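Side-chain contacts in acetylornithine aminotransferase (Aquifex aeolicus, PDB 2EH6), which catalyses the pyridoxal-phosphate-dependent transfer of an amino group between N(2)-acetyl-L-ornithine and 2-oxoglutarate in arginine biosynthesis: residues 79-84 and 287-292; 216-219 and 223-226. All blocks are in the same frame, centred on the assembly; numbering follows the deposited sequence.

Interaction 1 of 2, residues 79-84 and 287-292; sequences LVKHFW and EVEKLL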
loop_
_atom_site.group_PDB
_atom_site.type_symbol
_atom_site.label_atom_id
_atom_site.label_comp_id
_atom_site.label_asym_id
_atom_site.label_seq_id
_atom_site.Cartn_x
_atom_site.Cartn_y
_atom_site.Cartn_z
ATOM N N LEU A 79 17.787 -8.610 4.646
ATOM C CA LEU A 79 16.842 -9.539 4.035
ATOM C C LEU A 79 17.536 -10.437 3.006
ATOM O O LEU A 79 17.214 -11.615 2.881
ATOM C CB LEU A 79 15.700 -8.776 3.360
ATOM C CG LEU A 79 14.712 -8.043 4.277
ATOM C CD1 LEU A 79 13.736 -7.235 3.433
ATOM C CD2 LEU A 79 13.960 -9.052 5.138
ATOM N N VAL A 80 18.486 -9.874 2.267
ATOM C CA VAL A 80 19.201 -10.655 1.261
ATOM C C VAL A 80 20.132 -11.674 1.922
ATOM O O VAL A 80 20.308 -12.782 1.417
ATOM C CB VAL A 80 20.017 -9.736 0.316
ATOM C CG1 VAL A 80 20.780 -10.578 -0.704
ATOM C CG2 VAL A 80 19.076 -8.765 -0.405
ATOM N N LYS A 81 20.715 -11.298 3.058
ATOM C CA LYS A 81 21.622 -12.182 3.788
ATOM C C LYS A 81 20.996 -13.543 4.084
ATOM O O LYS A 81 21.691 -14.557 4.129
ATOM C CB LYS A 81 22.051 -11.525 5.104
ATOM C CG LYS A 81 22.969 -12.391 5.950
ATOM C CD LYS A 81 23.275 -11.754 7.300
ATOM C CE LYS A 81 22.032 -11.647 8.171
ATOM N NZ LYS A 81 22.357 -11.104 9.520
ATOM N N HIS A 82 19.684 -13.569 4.290
ATOM C CA HIS A 82 18.997 -14.821 4.586
ATOM C C HIS A 82 18.442 -15.514 3.350
ATOM O O HIS A 82 17.950 -16.636 3.441
ATOM C CB HIS A 82 17.856 -14.591 5.577
ATOM C CG HIS A 82 18.305 -14.425 6.995
ATOM N ND1 HIS A 82 19.014 -13.326 7.431
ATOM C CD2 HIS A 82 18.127 -15.214 8.081
ATOM C CE1 HIS A 82 19.250 -13.443 8.725
ATOM N NE2 HIS A 82 18.721 -14.580 9.144
ATOM N N PHE A 83 18.510 -14.850 2.200
ATOM C CA PHE A 83 18.003 -15.431 0.960
ATOM C C PHE A 83 18.979 -16.522 0.491
ATOM O O PHE A 83 20.163 -16.487 0.835
ATOM C CB PHE A 83 17.851 -14.338 -0.104
ATOM C CG PHE A 83 16.934 -14.714 -1.242
ATOM C CD1 PHE A 83 15.636 -15.153 -0.992
ATOM C CD2 PHE A 83 17.360 -14.603 -2.562
ATOM C CE1 PHE A 83 14.772 -15.477 -2.036
ATOM C CE2 PHE A 83 16.505 -14.922 -3.617
ATOM C CZ PHE A 83 15.207 -15.360 -3.356
ATOM N N TRP A 84 18.486 -17.483 -0.287
ATOM C CA TRP A 84 19.330 -18.583 -0.749
ATOM C C TRP A 84 20.435 -18.189 -1.729
ATOM O O TRP A 84 21.410 -18.919 -1.889
ATOM C CB TRP A 84 18.473 -19.698 -1.367
ATOM C CG TRP A 84 17.767 -19.318 -2.631
ATOM C CD1 TRP A 84 16.591 -18.635 -2.741
ATOM C CD2 TRP A 84 18.205 -19.583 -3.971
ATOM N NE1 TRP A 84 16.268 -18.457 -4.066
ATOM C CE2 TRP A 84 17.242 -19.029 -4.843
ATOM C CE3 TRP A 84 19.321 -20.234 -4.520
ATOM C CZ2 TRP A 84 17.357 -19.104 -6.239
ATOM C CZ3 TRP A 84 19.437 -20.309 -5.910
ATOM C CH2 TRP A 84 18.458 -19.746 -6.752
ATOM N N GLU A 287 15.653 -8.843 15.747
ATOM C CA GLU A 287 15.026 -9.541 16.864
ATOM C C GLU A 287 14.489 -10.908 16.482
ATOM O O GLU A 287 14.638 -11.873 17.229
ATOM C CB GLU A 287 13.896 -8.693 17.452
ATOM C CG GLU A 287 14.372 -7.378 18.049
ATOM C CD GLU A 287 15.374 -7.587 19.169
ATOM O OE1 GLU A 287 15.012 -8.238 20.169
ATOM O OE2 GLU A 287 16.521 -7.107 19.049
ATOM N N VAL A 288 13.858 -10.991 15.317
ATOM C CA VAL A 288 13.279 -12.246 14.855
ATOM C C VAL A 288 14.302 -13.355 14.638
ATOM O O VAL A 288 14.056 -14.500 15.000
ATOM C CB VAL A 288 12.480 -12.038 13.546
ATOM C CG1 VAL A 288 12.185 -13.380 12.888
ATOM C CG2 VAL A 288 11.174 -11.314 13.855
ATOM N N GLU A 289 15.445 -13.036 14.048
ATOM C CA GLU A 289 16.429 -14.082 13.823
ATOM C C GLU A 289 16.914 -14.671 15.146
ATOM O O GLU A 289 17.304 -15.831 15.201
ATOM C CB GLU A 289 17.600 -13.560 12.985
ATOM C CG GLU A 289 18.235 -12.294 13.482
ATOM C CD GLU A 289 19.214 -11.725 12.473
ATOM O OE1 GLU A 289 18.804 -11.518 11.308
ATOM O OE2 GLU A 289 20.385 -11.483 12.839
ATOM N N LYS A 290 16.866 -13.879 16.214
ATOM C CA LYS A 290 17.279 -14.355 17.534
ATOM C C LYS A 290 16.180 -15.220 18.152
ATOM O O LYS A 290 16.440 -16.033 19.039
ATOM C CB LYS A 290 17.553 -13.177 18.471
ATOM C CG LYS A 290 18.660 -12.237 18.025
ATOM C CD LYS A 290 18.778 -11.070 18.996
ATOM C CE LYS A 290 19.728 -10.000 18.483
ATOM N NZ LYS A 290 19.789 -8.838 19.416
ATOM N N LEU A 291 14.953 -15.036 17.674
ATOM C CA LEU A 291 13.790 -15.764 18.178
ATOM C C LEU A 291 13.478 -17.075 17.467
ATOM O O LEU A 291 12.703 -17.889 17.976
ATOM C CB LEU A 291 12.549 -14.865 18.100
ATOM C CG LEU A 291 12.437 -13.689 19.072
ATOM C CD1 LEU A 291 11.333 -12.746 18.603
ATOM C CD2 LEU A 291 12.149 -14.209 20.477
ATOM N N LEU A 292 14.071 -17.284 16.295
ATOM C CA LEU A 292 13.810 -18.490 15.517
ATOM C C LEU A 292 13.806 -19.785 16.334
ATOM O O LEU A 292 12.845 -20.560 16.278
ATOM C CB LEU A 292 14.798 -18.585 14.346
ATOM C CG LEU A 292 14.679 -17.451 13.315
ATOM C CD1 LEU A 292 15.638 -17.699 12.152
ATOM C CD2 LEU A 292 13.237 -17.370 12.800
#
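Glu289 carries this contact: its carboxylate lies against the imidazole of His82 and in front of the ammonium of Lys81, bridging two backbones whose nearest CA atoms, His82 CA and Glu289 CA, are 9.6 Å apart. Along the helix, Glu287 comes first and is turned elsewhere, its carboxylate held by Lys48 and Tyr46. At Glu289, CG sits between the backbone N and the carbonyl carbon (chi1 52°), and the chain runs extended from there, carrying the carboxylate toward residues 81-82. OE1 meets the ring at the carbon between its two nitrogens, with His82 CE1 3.3 Å away; His82 NE2 is farther from the same Glu289 OE1, at 3.8 Å. The carboxylate and ring planes are 44° apart, so the two groups are not stacked flat. Lys81 crosses the glutamate at about a right angle, its chain bent at chi3 (66°), and ends with NZ 3.9 Å from Glu289 OE2, a long salt bridge. Because NZ is almost equally far from OE1, the attraction is probably diffuse rather than a directed bond. Lys290 follows, its NZ making a long salt bridge of 3.7 Å back to Glu287 OE2. With an alanine at His82, Glu289 OE1 is likely to lose its nearest partner across the contact and the Phe224 ring the imidazole it meets, leaving the carboxylate freer to turn. The arrangement is a polar surface contact between residues 81-82, where the chain leads on from helix 70-81, and the long helix 275-308, which, as in other fold-type I aminotransferases, leads from the large cofactor-binding domain to the C-terminal domain.

Interaction 2 of 2, residues 216-219 and 223-226; sequences TGIG and EFYA
The loop after strand 208-212, the strand that ends at the cofactor-contacting Asp212, folds back on itself here, joining Gly219 to Phe224 through their backbones. Gly219 N donates to Phe224 O over 2.9 Å, with an angle of 165° at the hydrogen. Ile218 N is also close to Phe224 O, at 2.8 Å. Gly219 has a positive phi, which favours glycine, and its CA makes a CH...O contact of 3.2 Å with Glu223 O. A water bridges the two arms, donating to Thr216 O at 2.6 Å and to Glu223 O at 2.7 Å. Side chains close one flank. With CG anti to the backbone N (chi1 -160°), the Phe224 ring runs beside the Ile218 side chain in the same direction, bringing CE2 to 4.0 Å from Ile218 CD1; that methyl also reaches Tyr225 CE1 at 4.4 Å. At the other end Thr216 CB packs against Ala226 CB at 3.5 Å. Thr216 OG1 and Ala226 N both hydrogen-bond to Glu213 OE1, so one carboxylate oxygen ties the two ends together. The carbonyls of Thr216, Glu223 and Phe224 thus find their donors within the loop or in the water, and the shared grip on Glu213 is consistent with a second-shell role in fixing a residue inferred to bind the cofactor.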
loop_
_atom_site.group_PDB
_atom_site.type_symbol
_atom_site.label_atom_id
_atom_site.label_comp_id
_atom_site.label_asym_id
_atom_site.label_seq_id
_atom_site.Cartn_x
_atom_site.Cartn_y
_atom_site.Cartn_z
ATOM N N THR A 216 3.727 -16.171 5.723
ATOM C CA THR A 216 4.688 -17.122 6.284
ATOM C C THR A 216 6.067 -16.544 6.574
ATOM O O THR A 216 6.842 -17.127 7.331
ATOM C CB THR A 216 4.924 -18.316 5.335
ATOM O OG1 THR A 216 5.481 -17.833 4.110
ATOM C CG2 THR A 216 3.624 -19.058 5.051
ATOM N N GLY A 217 6.376 -15.408 5.970
ATOM C CA GLY A 217 7.691 -14.820 6.145
ATOM C C GLY A 217 8.064 -14.202 7.477
ATOM O O GLY A 217 7.226 -13.975 8.358
ATOM N N ILE A 218 9.359 -13.935 7.601
ATOM C CA ILE A 218 9.948 -13.308 8.774
ATOM C C ILE A 218 9.748 -14.085 10.078
ATOM O O ILE A 218 9.244 -13.546 11.068
ATOM C CB ILE A 218 9.430 -11.855 8.932
ATOM C CG1 ILE A 218 9.343 -11.168 7.556
ATOM C CG2 ILE A 218 10.375 -11.055 9.819
ATOM C CD1 ILE A 218 10.661 -11.128 6.762
ATOM N N GLY A 219 10.143 -15.359 10.056
ATOM C CA GLY A 219 10.075 -16.219 11.231
ATOM C C GLY A 219 8.781 -16.898 11.649
ATOM O O GLY A 219 8.803 -17.786 12.506
ATOM N N GLU A 223 11.436 -20.668 10.589
ATOM C CA GLU A 223 12.605 -20.334 9.781
ATOM C C GLU A 223 12.375 -18.908 9.304
ATOM O O GLU A 223 11.228 -18.472 9.207
ATOM C CB GLU A 223 12.721 -21.267 8.574
ATOM C CG GLU A 223 13.050 -22.717 8.911
ATOM C CD GLU A 223 14.340 -22.857 9.701
ATOM O OE1 GLU A 223 15.306 -22.121 9.405
ATOM O OE2 GLU A 223 14.391 -23.713 10.610
ATOM N N PHE A 224 13.445 -18.178 9.010
ATOM C CA PHE A 224 13.279 -16.805 8.560
ATOM C C PHE A 224 12.280 -16.758 7.400
ATOM O O PHE A 224 11.322 -15.985 7.431
ATOM C CB PHE A 224 14.611 -16.205 8.129
ATOM C CG PHE A 224 14.603 -14.710 8.109
ATOM C CD1 PHE A 224 14.719 -13.989 9.294
ATOM C CD2 PHE A 224 14.413 -14.020 6.918
ATOM C CE1 PHE A 224 14.642 -12.598 9.292
ATOM C CE2 PHE A 224 14.334 -12.632 6.905
ATOM C CZ PHE A 224 14.449 -11.920 8.093
ATOM N N TYR A 225 12.518 -17.576 6.377
ATOM C CA TYR A 225 11.611 -17.677 5.237
ATOM C C TYR A 225 11.088 -19.107 5.262
ATOM O O TYR A 225 11.866 -20.045 5.409
ATOM C CB TYR A 225 12.342 -17.429 3.917
ATOM C CG TYR A 225 12.951 -16.056 3.794
ATOM C CD1 TYR A 225 12.181 -14.906 3.987
ATOM C CD2 TYR A 225 14.293 -15.904 3.458
ATOM C CE1 TYR A 225 12.733 -13.642 3.847
ATOM C CE2 TYR A 225 14.856 -14.648 3.315
ATOM C CZ TYR A 225 14.071 -13.521 3.509
ATOM O OH TYR A 225 14.627 -12.281 3.347
ATOM N N ALA A 226 9.778 -19.276 5.125
ATOM C CA ALA A 226 9.181 -20.607 5.158
ATOM C C ALA A 226 9.699 -21.545 4.066
ATOM O O ALA A 226 9.746 -22.760 4.261
ATOM C CB ALA A 226 7.663 -20.497 5.067
HETATM O O HOH W 1 8.668 -18.651 8.370
#

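Overall arrangement
Interaction 2 is nested, along the chain, inside the loop that interaction 1 closes, and their centres are 8 Å apart. The contact of 79-84 with 287-292 lies at the surface and rests on a long salt bridge and a carboxylate set against an imidazole, burying 111 Å². The 216-219 and 223-226 contact is buried, covers 298 Å², and combines a directed backbone hydrogen bond, a bridging water and apolar side chains. They also touch directly: Tyr225 OH probably hydrogen-bonds to Leu79 O (2.7 Å), His82 CD2 packs on Phe224 CG at 3.6 Å, and Val288 CG1 lies 3.5 Å from Ile218 O. The buried loop thus touches both of the segments that meet in interaction 1.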